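Local coordinates for ethyl acetate hydrolase (Pseudomonas veronii, PDB 5E4Y), which hydrolyses ethyl acetate to ethanol and acetate, an esterase of the alpha/beta hydrolase superfamily that takes part in the breakdown of short-chain methyl ketones, at residues N14-E19 and A259-N264; T297-I302 and K318-S323; P301-Q306 and P327-D332. One frame throughout, in Å; residues are numbered along the deposited sequence.

The three contacts illustrate how the chemistry of a contact follows its place in an alpha/beta hydrolase. Interaction 1 lies in a partly buried spot away from the inferred catalytic residues, where two tyrosines of the N-terminal segment meet the turn before helix 263-274 through ring contacts and one hydrogen bond. Interactions 2 and 3 share Pro301 and Ile302 and belong to the same edge of the sheet, whereas interactions 1 and 2 lie on opposite sides of the chain's centre. Interaction 2, largely buried, rests on van der Waals contact, part apolar and part against a carbonyl, with no hydrogen bond between its segments; interaction 3 is bound by three, and its first segment carries Asp305, the probable acid of the active site.

Interaction 1: N14-E19 and A259-N264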
ATOM      1  N   ASN A  14      14.334 -24.070 -12.341  1.00 74.82           N
ATOM      2  CA  ASN A  14      14.989 -25.019 -13.232  1.00 74.01           C
ATOM      3  C   ASN A  14      14.029 -25.573 -14.278  1.00 70.89           C
ATOM      4  O   ASN A  14      14.451 -26.071 -15.322  1.00 70.99           O
ATOM      5  CB  ASN A  14      15.600 -26.170 -12.430  1.00 77.97           C
ATOM      6  CG  ASN A  14      16.620 -25.694 -11.413  1.00 80.71           C
ATOM      7  OD1 ASN A  14      17.221 -24.631 -11.571  1.00 79.15           O
ATOM      8  ND2 ASN A  14      16.821 -26.482 -10.364  1.00 84.12           N
ATOM      9  N   SER A  15      12.734 -25.481 -13.990  1.00 63.34           N
ATOM     10  CA  SER A  15      11.712 -26.005 -14.887  1.00 53.08           C
ATOM     11  C   SER A  15      10.836 -24.890 -15.447  1.00 47.27           C
ATOM     12  O   SER A  15      10.208 -25.050 -16.493  1.00 53.04           O
ATOM     13  CB  SER A  15      10.844 -27.036 -14.161  1.00 47.88           C
ATOM     14  OG  SER A  15       9.863 -27.578 -15.028  1.00 45.06           O
ATOM     15  N   TYR A  16      10.798 -23.760 -14.748  1.00 42.11           N
ATOM     16  CA  TYR A  16       9.964 -22.638 -15.166  1.00 38.63           C
ATOM     17  C   TYR A  16      10.683 -21.721 -16.154  1.00 35.53           C
ATOM     18  O   TYR A  16      10.085 -21.260 -17.125  1.00 30.57           O
ATOM     19  CB  TYR A  16       9.507 -21.839 -13.943  1.00 37.43           C
ATOM     20  CG  TYR A  16       8.776 -20.559 -14.276  1.00 37.91           C
ATOM     21  CD1 TYR A  16       7.486 -20.588 -14.792  1.00 37.15           C
ATOM     22  CD2 TYR A  16       9.369 -19.322 -14.067  1.00 35.72           C
ATOM     23  CE1 TYR A  16       6.811 -19.421 -15.096  1.00 35.08           C
ATOM     24  CE2 TYR A  16       8.703 -18.149 -14.368  1.00 34.70           C
ATOM     25  CZ  TYR A  16       7.425 -18.204 -14.881  1.00 34.41           C
ATOM     26  OH  TYR A  16       6.759 -17.037 -15.181  1.00 32.99           O
ATOM     27  N   TYR A  17      11.964 -21.463 -15.908  1.00 32.69           N
ATOM     28  CA  TYR A  17      12.744 -20.574 -16.767  1.00 27.40           C
ATOM     29  C   TYR A  17      13.307 -21.304 -17.983  1.00 32.17           C
ATOM     30  O   TYR A  17      14.518 -21.310 -18.205  1.00 30.34           O
ATOM     31  CB  TYR A  17      13.886 -19.928 -15.979  1.00 25.84           C
ATOM     32  CG  TYR A  17      13.428 -19.069 -14.822  1.00 29.90           C
ATOM     33  CD1 TYR A  17      12.863 -17.820 -15.043  1.00 28.91           C
ATOM     34  CD2 TYR A  17      13.572 -19.502 -13.510  1.00 26.28           C
ATOM     35  CE1 TYR A  17      12.445 -17.030 -13.990  1.00 32.19           C
ATOM     36  CE2 TYR A  17      13.158 -18.717 -12.451  1.00 32.37           C
ATOM     37  CZ  TYR A  17      12.595 -17.481 -12.696  1.00 35.93           C
ATOM     38  OH  TYR A  17      12.182 -16.695 -11.645  1.00 43.62           O
ATOM     39  N   THR A  18      12.428 -21.916 -18.769  1.00 37.69           N
ATOM     40  CA  THR A  18      12.854 -22.668 -19.945  1.00 36.62           C
ATOM     41  C   THR A  18      12.262 -22.092 -21.227  1.00 41.38           C
ATOM     42  O   THR A  18      11.564 -21.079 -21.200  1.00 39.46           O
ATOM     43  CB  THR A  18      12.461 -24.150 -19.830  1.00 34.74           C
ATOM     44  OG1 THR A  18      11.041 -24.259 -19.675  1.00 42.06           O
ATOM     45  CG2 THR A  18      13.148 -24.793 -18.634  1.00 34.63           C
ATOM     46  N   GLU A  19      12.544 -22.746 -22.350  1.00 45.62           N
ATOM     47  CA  GLU A  19      12.072 -22.280 -23.649  1.00 50.41           C
ATOM     48  C   GLU A  19      10.672 -22.799 -23.955  1.00 56.30           C
ATOM     49  O   GLU A  19      10.045 -22.385 -24.930  1.00 57.57           O
ATOM     50  CB  GLU A  19      13.039 -22.712 -24.754  1.00 54.28           C
ATOM     51  CG  GLU A  19      14.410 -22.072 -24.661  1.00 56.07           C
ATOM     52  CD  GLU A  19      14.583 -20.931 -25.642  1.00 60.94           C
ATOM     53  OE1 GLU A  19      13.607 -20.598 -26.346  1.00 63.40           O
ATOM     54  OE2 GLU A  19      15.694 -20.365 -25.705  1.00 61.48           O
ATOM     55  N   ALA A 259       4.496 -18.305  -7.725  1.00 24.94           N
ATOM     56  CA  ALA A 259       4.835 -19.616  -7.168  1.00 20.98           C
ATOM     57  C   ALA A 259       6.043 -20.316  -7.816  1.00 21.58           C
ATOM     58  O   ALA A 259       6.927 -20.787  -7.102  1.00 34.04           O
ATOM     59  CB  ALA A 259       3.613 -20.535  -7.224  1.00 21.65           C
ATOM     60  N   PRO A 260       6.098 -20.391  -9.161  1.00 25.64           N
ATOM     61  CA  PRO A 260       7.221 -21.159  -9.710  1.00 29.45           C
ATOM     62  C   PRO A 260       8.485 -20.333  -9.954  1.00 31.69           C
ATOM     63  O   PRO A 260       9.367 -20.783 -10.685  1.00 28.95           O
ATOM     64  CB  PRO A 260       6.659 -21.670 -11.034  1.00 31.87           C
ATOM     65  CG  PRO A 260       5.762 -20.567 -11.479  1.00 30.68           C
ATOM     66  CD  PRO A 260       5.169 -19.961 -10.226  1.00 27.75           C
ATOM     67  N   MET A 261       8.574 -19.152  -9.351  1.00 33.38           N
ATOM     68  CA  MET A 261       9.705 -18.263  -9.602  1.00 31.57           C
ATOM     69  C   MET A 261      10.803 -18.407  -8.553  1.00 36.62           C
ATOM     70  O   MET A 261      10.567 -18.907  -7.453  1.00 38.73           O
ATOM     71  CB  MET A 261       9.230 -16.810  -9.669  1.00 27.40           C
ATOM     72  CG  MET A 261       8.308 -16.528 -10.843  1.00 31.21           C
ATOM     73  SD  MET A 261       7.944 -14.778 -11.064  1.00 34.00           S
ATOM     74  CE  MET A 261       6.870 -14.842 -12.496  1.00 22.36           C
ATOM     75  N   ASP A 262      12.004 -17.959  -8.905  1.00 35.31           N
ATOM     76  CA  ASP A 262      13.168 -18.087  -8.035  1.00 30.96           C
ATOM     77  C   ASP A 262      13.332 -16.858  -7.144  1.00 27.20           C
ATOM     78  O   ASP A 262      13.451 -15.739  -7.641  1.00 21.90           O
ATOM     79  CB  ASP A 262      14.432 -18.305  -8.869  1.00 32.32           C
ATOM     80  CG  ASP A 262      15.642 -18.640  -8.019  1.00 38.39           C
ATOM     81  OD1 ASP A 262      15.506 -19.453  -7.082  1.00 40.89           O
ATOM     82  OD2 ASP A 262      16.732 -18.089  -8.288  1.00 40.21           O
ATOM     83  N   PRO A 263      13.331 -17.070  -5.818  1.00 18.73           N
ATOM     84  CA  PRO A 263      13.500 -16.022  -4.804  1.00 22.02           C
ATOM     85  C   PRO A 263      14.734 -15.149  -5.025  1.00 26.08           C
ATOM     86  O   PRO A 263      14.647 -13.927  -4.903  1.00 29.28           O
ATOM     87  CB  PRO A 263      13.630 -16.817  -3.505  1.00 19.00           C
ATOM     88  CG  PRO A 263      12.840 -18.048  -3.752  1.00 21.13           C
ATOM     89  CD  PRO A 263      13.050 -18.381  -5.204  1.00 21.56           C
ATOM     90  N   ASN A 264      15.866 -15.772  -5.340  1.00 27.19           N
ATOM     91  CA  ASN A 264      17.111 -15.041  -5.556  1.00 23.58           C
ATOM     92  C   ASN A 264      17.028 -14.071  -6.732  1.00 19.83           C
ATOM     93  O   ASN A 264      17.522 -12.947  -6.652  1.00 22.98           O
ATOM     94  CB  ASN A 264      18.268 -16.018  -5.767  1.00 25.90           C
ATOM     95  CG  ASN A 264      18.673 -16.725  -4.487  1.00 31.25           C
ATOM     96  OD1 ASN A 264      18.520 -16.185  -3.391  1.00 30.27           O
ATOM     97  ND2 ASN A 264      19.195 -17.939  -4.620  1.00 33.56           N
TER
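The turn that leads into helix 263-274, with Asp262 at its N-cap position, receives two consecutive tyrosines of the N-terminal segment, Tyr16 by its ring face and Tyr17 mainly by its hydroxyl. Tyr16 is swung with CG opposite its own backbone N (chi1 173°), which lays one ring face against Pro260. The proline CG sits over that face, 4.1 Å from the ring centroid and displaced toward the rim, a CH-pi contact. Farther out, the extended chain of Met261 runs obliquely past the same ring: its CG is 3.9 Å from Tyr16 CE2, and its CE reaches to 3.5 Å from Tyr16 OH. Tyr17 works through its hydroxyl. Asp262 N lies at the ring edge, near the ring plane, and donates a nearly straight hydrogen bond (175°) to Tyr17 OH at 3.0 Å. The phenol therefore satisfies the amide of the N-cap residue, while Asp262 CB packs 3.8 Å from Tyr17 CE2. The tyrosines also touch each other, for Tyr16 CD2 stands over the centre of the Tyr17 ring. Beyond the pair the chain continues into helix 19-22, where Tyr16 meets His22 edge-to-face and its carbonyl O is bonded by Asn21 ND2. Segment 259-264 in turn joins helix 246-258 to helix 263-274, so the first modelled residues lie on the link between two successive helices.

Interaction 2: T297-I302 and K318-S323; sequences TYVMPI and KMIPNS
Thr297 and Ser323 form the close end of this contact: their backbones approach to 4.9 Å between CA atoms, and Ser323 CB lies against the carbonyl of Thr297, 3.3 Å from its O. The two side chains meet through their CB atoms at 4.2 Å. Beside them Ile320 turns inward; its CG2 is 4.2 Å from Thr297 OG1, and its CD1 makes a looser apolar touch with Val299 CG2 at 4.3 Å. Leu290 and Ile293 also pack on this isoleucine. The segments are successive parts of a beta-alpha-beta crossover: strand 296-300 leads through helix 310-317 to the short parallel edge strand 324-325, and residues 318-323 are the return loop. Backbone bonds from Thr297 and Val299 to Glu324 carry on the sheet pairing just beyond Ser323. The solvent side is a type II beta turn from Ile320 to Ser323, with Pro321 and Asn322 exposed at its corners; Asn322 takes the positive phi (56°) that the third position of such a turn calls for. Across the turn Ser323 OG stands 2.8 Å from Ile320 O, with Gln317 OE1 a second acceptor nearby. On this looser flank Asn322 O is bonded by Lys296 NZ.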
ATOM      1  N   THR A 297      10.072  12.144 -26.246  1.00 33.16           N
ATOM      2  CA  THR A 297       9.659  11.290 -25.142  1.00 29.46           C
ATOM      3  C   THR A 297       8.192  11.467 -24.769  1.00 27.09           C
ATOM      4  O   THR A 297       7.717  12.586 -24.575  1.00 21.63           O
ATOM      5  CB  THR A 297      10.523  11.549 -23.894  1.00 21.33           C
ATOM      6  OG1 THR A 297      11.907  11.372 -24.225  1.00 21.88           O
ATOM      7  CG2 THR A 297      10.148  10.594 -22.770  1.00 20.51           C
ATOM      8  N   TYR A 298       7.479  10.349 -24.676  1.00 25.60           N
ATOM      9  CA  TYR A 298       6.117  10.343 -24.163  1.00 23.33           C
ATOM     10  C   TYR A 298       6.087   9.720 -22.775  1.00 23.40           C
ATOM     11  O   TYR A 298       6.279   8.514 -22.625  1.00 20.48           O
ATOM     12  CB  TYR A 298       5.175   9.580 -25.099  1.00 22.46           C
ATOM     13  CG  TYR A 298       4.734  10.355 -26.322  1.00 23.64           C
ATOM     14  CD1 TYR A 298       5.190  11.646 -26.555  1.00 24.54           C
ATOM     15  CD2 TYR A 298       3.848   9.799 -27.235  1.00 24.69           C
ATOM     16  CE1 TYR A 298       4.784  12.356 -27.670  1.00 24.63           C
ATOM     17  CE2 TYR A 298       3.435  10.501 -28.350  1.00 25.85           C
ATOM     18  CZ  TYR A 298       3.906  11.778 -28.563  1.00 31.07           C
ATOM     19  OH  TYR A 298       3.496  12.480 -29.676  1.00 30.82           O
ATOM     20  N   VAL A 299       5.855  10.547 -21.761  1.00 24.11           N
ATOM     21  CA  VAL A 299       5.711  10.056 -20.395  1.00 19.34           C
ATOM     22  C   VAL A 299       4.274   9.605 -20.159  1.00 22.76           C
ATOM     23  O   VAL A 299       3.358  10.425 -20.111  1.00 25.22           O
ATOM     24  CB  VAL A 299       6.093  11.130 -19.362  1.00 18.90           C
ATOM     25  CG1 VAL A 299       5.876  10.610 -17.951  1.00 18.45           C
ATOM     26  CG2 VAL A 299       7.537  11.566 -19.559  1.00 18.83           C
ATOM     27  N   MET A 300       4.082   8.296 -20.017  1.00 19.54           N
ATOM     28  CA  MET A 300       2.740   7.728 -19.927  1.00 19.99           C
ATOM     29  C   MET A 300       2.518   6.913 -18.656  1.00 23.61           C
ATOM     30  O   MET A 300       2.645   5.690 -18.672  1.00 25.41           O
ATOM     31  CB  MET A 300       2.463   6.848 -21.146  1.00 20.75           C
ATOM     32  CG  MET A 300       2.810   7.495 -22.473  1.00 21.38           C
ATOM     33  SD  MET A 300       2.227   6.523 -23.871  1.00 32.07           S
ATOM     34  CE  MET A 300       3.762   6.222 -24.742  1.00 47.45           C
ATOM     35  N   PRO A 301       2.172   7.588 -17.550  1.00 24.84           N
ATOM     36  CA  PRO A 301       1.835   6.889 -16.307  1.00 21.64           C
ATOM     37  C   PRO A 301       0.406   6.353 -16.320  1.00 19.94           C
ATOM     38  O   PRO A 301      -0.418   6.824 -17.102  1.00 20.68           O
ATOM     39  CB  PRO A 301       1.997   7.976 -15.245  1.00 24.92           C
ATOM     40  CG  PRO A 301       1.662   9.233 -15.965  1.00 25.22           C
ATOM     41  CD  PRO A 301       2.155   9.052 -17.380  1.00 26.57           C
ATOM     42  N   ILE A 302       0.122   5.374 -15.468  1.00 22.80           N
ATOM     43  CA  ILE A 302      -1.231   4.846 -15.339  1.00 25.65           C
ATOM     44  C   ILE A 302      -1.981   5.620 -14.255  1.00 28.49           C
ATOM     45  O   ILE A 302      -1.427   5.907 -13.193  1.00 31.91           O
ATOM     46  CB  ILE A 302      -1.222   3.340 -15.016  1.00 20.66           C
ATOM     47  CG1 ILE A 302      -0.385   2.587 -16.052  1.00 23.21           C
ATOM     48  CG2 ILE A 302      -2.639   2.790 -14.976  1.00 21.76           C
ATOM     49  CD1 ILE A 302      -0.288   1.098 -15.803  1.00 23.39           C
ATOM     50  N   LYS A 318       8.257  17.558 -16.712  1.00 32.43           N
ATOM     51  CA  LYS A 318       8.443  18.998 -16.856  1.00 34.58           C
ATOM     52  C   LYS A 318       9.920  19.373 -16.923  1.00 32.73           C
ATOM     53  O   LYS A 318      10.265  20.544 -17.082  1.00 31.83           O
ATOM     54  CB  LYS A 318       7.764  19.747 -15.708  1.00 37.70           C
ATOM     55  CG  LYS A 318       6.243  19.716 -15.763  1.00 38.45           C
ATOM     56  CD  LYS A 318       5.630  20.755 -14.838  1.00 40.62           C
ATOM     57  CE  LYS A 318       5.976  20.485 -13.384  1.00 43.55           C
ATOM     58  NZ  LYS A 318       5.293  21.439 -12.465  1.00 43.36           N
ATOM     59  N   MET A 319      10.786  18.374 -16.803  1.00 27.84           N
ATOM     60  CA  MET A 319      12.223  18.593 -16.871  1.00 24.42           C
ATOM     61  C   MET A 319      12.778  18.094 -18.201  1.00 24.67           C
ATOM     62  O   MET A 319      13.920  18.383 -18.559  1.00 20.65           O
ATOM     63  CB  MET A 319      12.926  17.894 -15.706  1.00 24.07           C
ATOM     64  CG  MET A 319      12.501  18.399 -14.338  1.00 26.14           C
ATOM     65  SD  MET A 319      13.367  17.574 -12.989  1.00 38.59           S
ATOM     66  CE  MET A 319      12.604  18.357 -11.569  1.00 60.81           C
ATOM     67  N   ILE A 320      11.959  17.344 -18.932  1.00 21.54           N
ATOM     68  CA  ILE A 320      12.372  16.778 -20.210  1.00 21.83           C
ATOM     69  C   ILE A 320      11.949  17.685 -21.362  1.00 23.09           C
ATOM     70  O   ILE A 320      10.758  17.912 -21.569  1.00 20.02           O
ATOM     71  CB  ILE A 320      11.781  15.373 -20.423  1.00 17.34           C
ATOM     72  CG1 ILE A 320      12.125  14.465 -19.241  1.00 16.14           C
ATOM     73  CG2 ILE A 320      12.278  14.779 -21.733  1.00 18.51           C
ATOM     74  CD1 ILE A 320      11.507  13.086 -19.325  1.00 21.18           C
ATOM     75  N   PRO A 321      12.931  18.207 -22.113  1.00 25.01           N
ATOM     76  CA  PRO A 321      12.681  19.108 -23.244  1.00 27.64           C
ATOM     77  C   PRO A 321      11.878  18.453 -24.366  1.00 36.88           C
ATOM     78  O   PRO A 321      12.173  17.317 -24.745  1.00 43.22           O
ATOM     79  CB  PRO A 321      14.093  19.459 -23.734  1.00 25.68           C
ATOM     80  CG  PRO A 321      14.991  19.162 -22.580  1.00 21.90           C
ATOM     81  CD  PRO A 321      14.371  17.996 -21.884  1.00 20.31           C
ATOM     82  N   ASN A 322      10.881  19.170 -24.880  1.00 38.71           N
ATOM     83  CA  ASN A 322      10.072  18.710 -26.009  1.00 40.54           C
ATOM     84  C   ASN A 322       9.416  17.352 -25.773  1.00 40.51           C
ATOM     85  O   ASN A 322       9.345  16.523 -26.680  1.00 45.34           O
ATOM     86  CB  ASN A 322      10.919  18.666 -27.284  1.00 47.47           C
ATOM     87  CG  ASN A 322      11.480  20.026 -27.662  1.00 54.33           C
ATOM     88  OD1 ASN A 322      10.828  21.054 -27.473  1.00 53.93           O
ATOM     89  ND2 ASN A 322      12.695  20.037 -28.199  1.00 57.51           N
ATOM     90  N   SER A 323       8.940  17.131 -24.552  1.00 35.99           N
ATOM     91  CA  SER A 323       8.243  15.896 -24.212  1.00 28.44           C
ATOM     92  C   SER A 323       6.755  16.163 -24.007  1.00 27.49           C
ATOM     93  O   SER A 323       6.326  17.315 -23.958  1.00 33.07           O
ATOM     94  CB  SER A 323       8.844  15.262 -22.956  1.00 24.45           C
ATOM     95  OG  SER A 323       8.618  16.073 -21.816  1.00 19.64           O
TER

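Interaction 3: P301-Q306 and P327-D332; sequences PISHDQ and PLRSID
Residues 301-304 and 327-331 run nearly parallel, 23° apart, and a single beta bridge pairs Ile302 with Leu328: Leu328 N donates to Pro301 O at 2.7 Å, and Ser303 N returns a bond to Leu328 O at 2.8 Å. Pro301 and Pro327 flank the first bond side by side, their rings meeting where Pro301 CG comes 3.9 Å from Pro327 CB. Past the bridge, side chains replace backbone pairing. The hydroxyl of Ser303, held between its own N and carbonyl carbon (chi1 64°), reaches across to accept a hydrogen bond from Ser330 N, 3.0 Å from OG and close to straight at 167°. The same OG lies in the plane of the His304 ring, 2.7 Å from His304 ND1, in a hydrogen bond whose donor could be either group. The imidazole is thereby tethered at one edge, while Ile331 covers a face: its CA sits 4.0 Å from the ring centroid, a CH-pi contact, and its CG2 is 3.7 Å from His304 NE2. Ser330 OG is directed to other partners, chiefly Asp341. Gln306 NE2 closes back on His304 O, from above the carbonyl plane, and the Gln306 side chain packs on Gln306 of the second subunit. One serine oxygen thus joins a backbone amide of the other segment to the imidazole of the next residue in its own; Ser303 and His304 are the central pair of the type I turn from Ile302 to Asp305. That turn delivers Asp305 to His334 ND1, consistent with a Ser-His-Asp triad completed by Ser151.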
ATOM      1  N   PRO A 301       2.172   7.588 -17.550  1.00 24.84           N
ATOM      2  CA  PRO A 301       1.835   6.889 -16.307  1.00 21.64           C
ATOM      3  C   PRO A 301       0.406   6.353 -16.320  1.00 19.94           C
ATOM      4  O   PRO A 301      -0.418   6.824 -17.102  1.00 20.68           O
ATOM      5  CB  PRO A 301       1.997   7.976 -15.245  1.00 24.92           C
ATOM      6  CG  PRO A 301       1.662   9.233 -15.965  1.00 25.22           C
ATOM      7  CD  PRO A 301       2.155   9.052 -17.380  1.00 26.57           C
ATOM      8  N   ILE A 302       0.122   5.374 -15.468  1.00 22.80           N
ATOM      9  CA  ILE A 302      -1.231   4.846 -15.339  1.00 25.65           C
ATOM     10  C   ILE A 302      -1.981   5.620 -14.255  1.00 28.49           C
ATOM     11  O   ILE A 302      -1.427   5.907 -13.193  1.00 31.91           O
ATOM     12  CB  ILE A 302      -1.222   3.340 -15.016  1.00 20.66           C
ATOM     13  CG1 ILE A 302      -0.385   2.587 -16.052  1.00 23.21           C
ATOM     14  CG2 ILE A 302      -2.639   2.790 -14.976  1.00 21.76           C
ATOM     15  CD1 ILE A 302      -0.288   1.098 -15.803  1.00 23.39           C
ATOM     16  N   SER A 303      -3.236   5.961 -14.538  1.00 25.40           N
ATOM     17  CA  SER A 303      -4.018   6.858 -13.689  1.00 23.19           C
ATOM     18  C   SER A 303      -4.151   6.394 -12.240  1.00 23.35           C
ATOM     19  O   SER A 303      -4.119   7.211 -11.320  1.00 27.30           O
ATOM     20  CB  SER A 303      -5.413   7.053 -14.286  1.00 24.61           C
ATOM     21  OG  SER A 303      -6.133   5.834 -14.304  1.00 25.25           O
ATOM     22  N   HIS A 304      -4.301   5.090 -12.036  1.00 23.34           N
ATOM     23  CA  HIS A 304      -4.528   4.554 -10.697  1.00 23.69           C
ATOM     24  C   HIS A 304      -3.346   3.746 -10.160  1.00 24.93           C
ATOM     25  O   HIS A 304      -3.530   2.823  -9.368  1.00 22.78           O
ATOM     26  CB  HIS A 304      -5.792   3.690 -10.680  1.00 24.90           C
ATOM     27  CG  HIS A 304      -7.059   4.467 -10.864  1.00 30.41           C
ATOM     28  ND1 HIS A 304      -7.280   5.284 -11.952  1.00 31.98           N
ATOM     29  CD2 HIS A 304      -8.171   4.551 -10.099  1.00 27.97           C
ATOM     30  CE1 HIS A 304      -8.475   5.838 -11.848  1.00 28.20           C
ATOM     31  NE2 HIS A 304      -9.037   5.410 -10.732  1.00 29.08           N
ATOM     32  N   ASP A 305      -2.137   4.092 -10.591  1.00 23.57           N
ATOM     33  CA  ASP A 305      -0.935   3.444 -10.076  1.00 22.00           C
ATOM     34  C   ASP A 305      -0.667   3.918  -8.648  1.00 23.45           C
ATOM     35  O   ASP A 305      -0.743   5.112  -8.360  1.00 26.19           O
ATOM     36  CB  ASP A 305       0.267   3.729 -10.977  1.00 27.74           C
ATOM     37  CG  ASP A 305       1.395   2.729 -10.784  1.00 30.72           C
ATOM     38  OD1 ASP A 305       1.660   2.333  -9.628  1.00 32.19           O
ATOM     39  OD2 ASP A 305       2.014   2.330 -11.793  1.00 30.38           O
ATOM     40  N   GLN A 306      -0.347   2.980  -7.760  1.00 23.45           N
ATOM     41  CA  GLN A 306      -0.231   3.278  -6.335  1.00 22.26           C
ATOM     42  C   GLN A 306       1.159   3.755  -5.913  1.00 25.00           C
ATOM     43  O   GLN A 306       1.285   4.525  -4.960  1.00 26.27           O
ATOM     44  CB  GLN A 306      -0.616   2.048  -5.508  1.00 26.28           C
ATOM     45  CG  GLN A 306      -2.013   1.514  -5.783  1.00 29.68           C
ATOM     46  CD  GLN A 306      -3.095   2.551  -5.547  1.00 37.30           C
ATOM     47  OE1 GLN A 306      -3.239   3.075  -4.443  1.00 40.88           O
ATOM     48  NE2 GLN A 306      -3.865   2.850  -6.586  1.00 38.11           N
ATOM     49  N   PRO A 327      -0.852  10.417 -19.929  1.00 25.46           N
ATOM     50  CA  PRO A 327      -1.175   9.332 -18.997  1.00 25.38           C
ATOM     51  C   PRO A 327      -2.259   8.395 -19.521  1.00 27.82           C
ATOM     52  O   PRO A 327      -3.088   8.795 -20.339  1.00 25.21           O
ATOM     53  CB  PRO A 327      -1.659  10.079 -17.751  1.00 25.57           C
ATOM     54  CG  PRO A 327      -2.211  11.354 -18.279  1.00 27.80           C
ATOM     55  CD  PRO A 327      -1.338  11.722 -19.445  1.00 26.03           C
ATOM     56  N   LEU A 328      -2.242   7.154 -19.047  1.00 28.14           N
ATOM     57  CA  LEU A 328      -3.231   6.160 -19.444  1.00 20.72           C
ATOM     58  C   LEU A 328      -4.307   6.022 -18.376  1.00 23.96           C
ATOM     59  O   LEU A 328      -4.003   5.940 -17.186  1.00 20.47           O
ATOM     60  CB  LEU A 328      -2.561   4.807 -19.695  1.00 19.77           C
ATOM     61  CG  LEU A 328      -1.354   4.798 -20.635  1.00 24.15           C
ATOM     62  CD1 LEU A 328      -0.753   3.405 -20.726  1.00 19.11           C
ATOM     63  CD2 LEU A 328      -1.742   5.304 -22.014  1.00 26.82           C
ATOM     64  N   ARG A 329      -5.565   5.987 -18.804  1.00 29.28           N
ATOM     65  CA  ARG A 329      -6.678   5.868 -17.871  1.00 31.80           C
ATOM     66  C   ARG A 329      -7.112   4.417 -17.705  1.00 28.61           C
ATOM     67  O   ARG A 329      -7.576   3.782 -18.653  1.00 32.27           O
ATOM     68  CB  ARG A 329      -7.861   6.720 -18.336  1.00 43.54           C
ATOM     69  CG  ARG A 329      -9.095   6.600 -17.456  1.00 51.55           C
ATOM     70  CD  ARG A 329     -10.196   7.549 -17.902  1.00 67.18           C
ATOM     71  NE  ARG A 329      -9.828   8.949 -17.711  1.00 74.20           N
ATOM     72  CZ  ARG A 329     -10.028   9.625 -16.585  1.00 76.82           C
ATOM     73  NH1 ARG A 329     -10.594   9.030 -15.543  1.00 76.61           N
ATOM     74  NH2 ARG A 329      -9.662  10.898 -16.498  1.00 78.04           N
ATOM     75  N   SER A 330      -6.958   3.906 -16.487  1.00 30.51           N
ATOM     76  CA  SER A 330      -7.356   2.544 -16.151  1.00 35.00           C
ATOM     77  C   SER A 330      -7.388   2.364 -14.636  1.00 23.41           C
ATOM     78  O   SER A 330      -6.455   2.759 -13.939  1.00 22.53           O
ATOM     79  CB  SER A 330      -6.405   1.527 -16.786  1.00 21.87           C
ATOM     80  OG  SER A 330      -6.771   0.203 -16.441  1.00 27.06           O
ATOM     81  N   ILE A 331      -8.463   1.768 -14.131  1.00 29.01           N
ATOM     82  CA  ILE A 331      -8.605   1.546 -12.696  1.00 32.16           C
ATOM     83  C   ILE A 331      -7.873   0.283 -12.250  1.00 30.88           C
ATOM     84  O   ILE A 331      -7.834  -0.034 -11.061  1.00 29.50           O
ATOM     85  CB  ILE A 331     -10.086   1.440 -12.280  1.00 28.22           C
ATOM     86  CG1 ILE A 331     -10.748   0.235 -12.950  1.00 28.41           C
ATOM     87  CG2 ILE A 331     -10.829   2.724 -12.618  1.00 29.89           C
ATOM     88  CD1 ILE A 331     -12.182   0.018 -12.527  1.00 31.01           C
ATOM     89  N   ASP A 332      -7.290  -0.433 -13.208  1.00 32.56           N
ATOM     90  CA  ASP A 332      -6.557  -1.659 -12.911  1.00 33.46           C
ATOM     91  C   ASP A 332      -5.200  -1.379 -12.267  1.00 31.21           C
ATOM     92  O   ASP A 332      -4.525  -2.297 -11.803  1.00 31.39           O
ATOM     93  CB  ASP A 332      -6.368  -2.485 -14.184  1.00 40.12           C
ATOM     94  CG  ASP A 332      -7.670  -3.066 -14.698  1.00 48.41           C
ATOM     95  OD1 ASP A 332      -8.737  -2.493 -14.396  1.00 53.86           O
ATOM     96  OD2 ASP A 332      -7.625  -4.096 -15.403  1.00 51.17           O
TER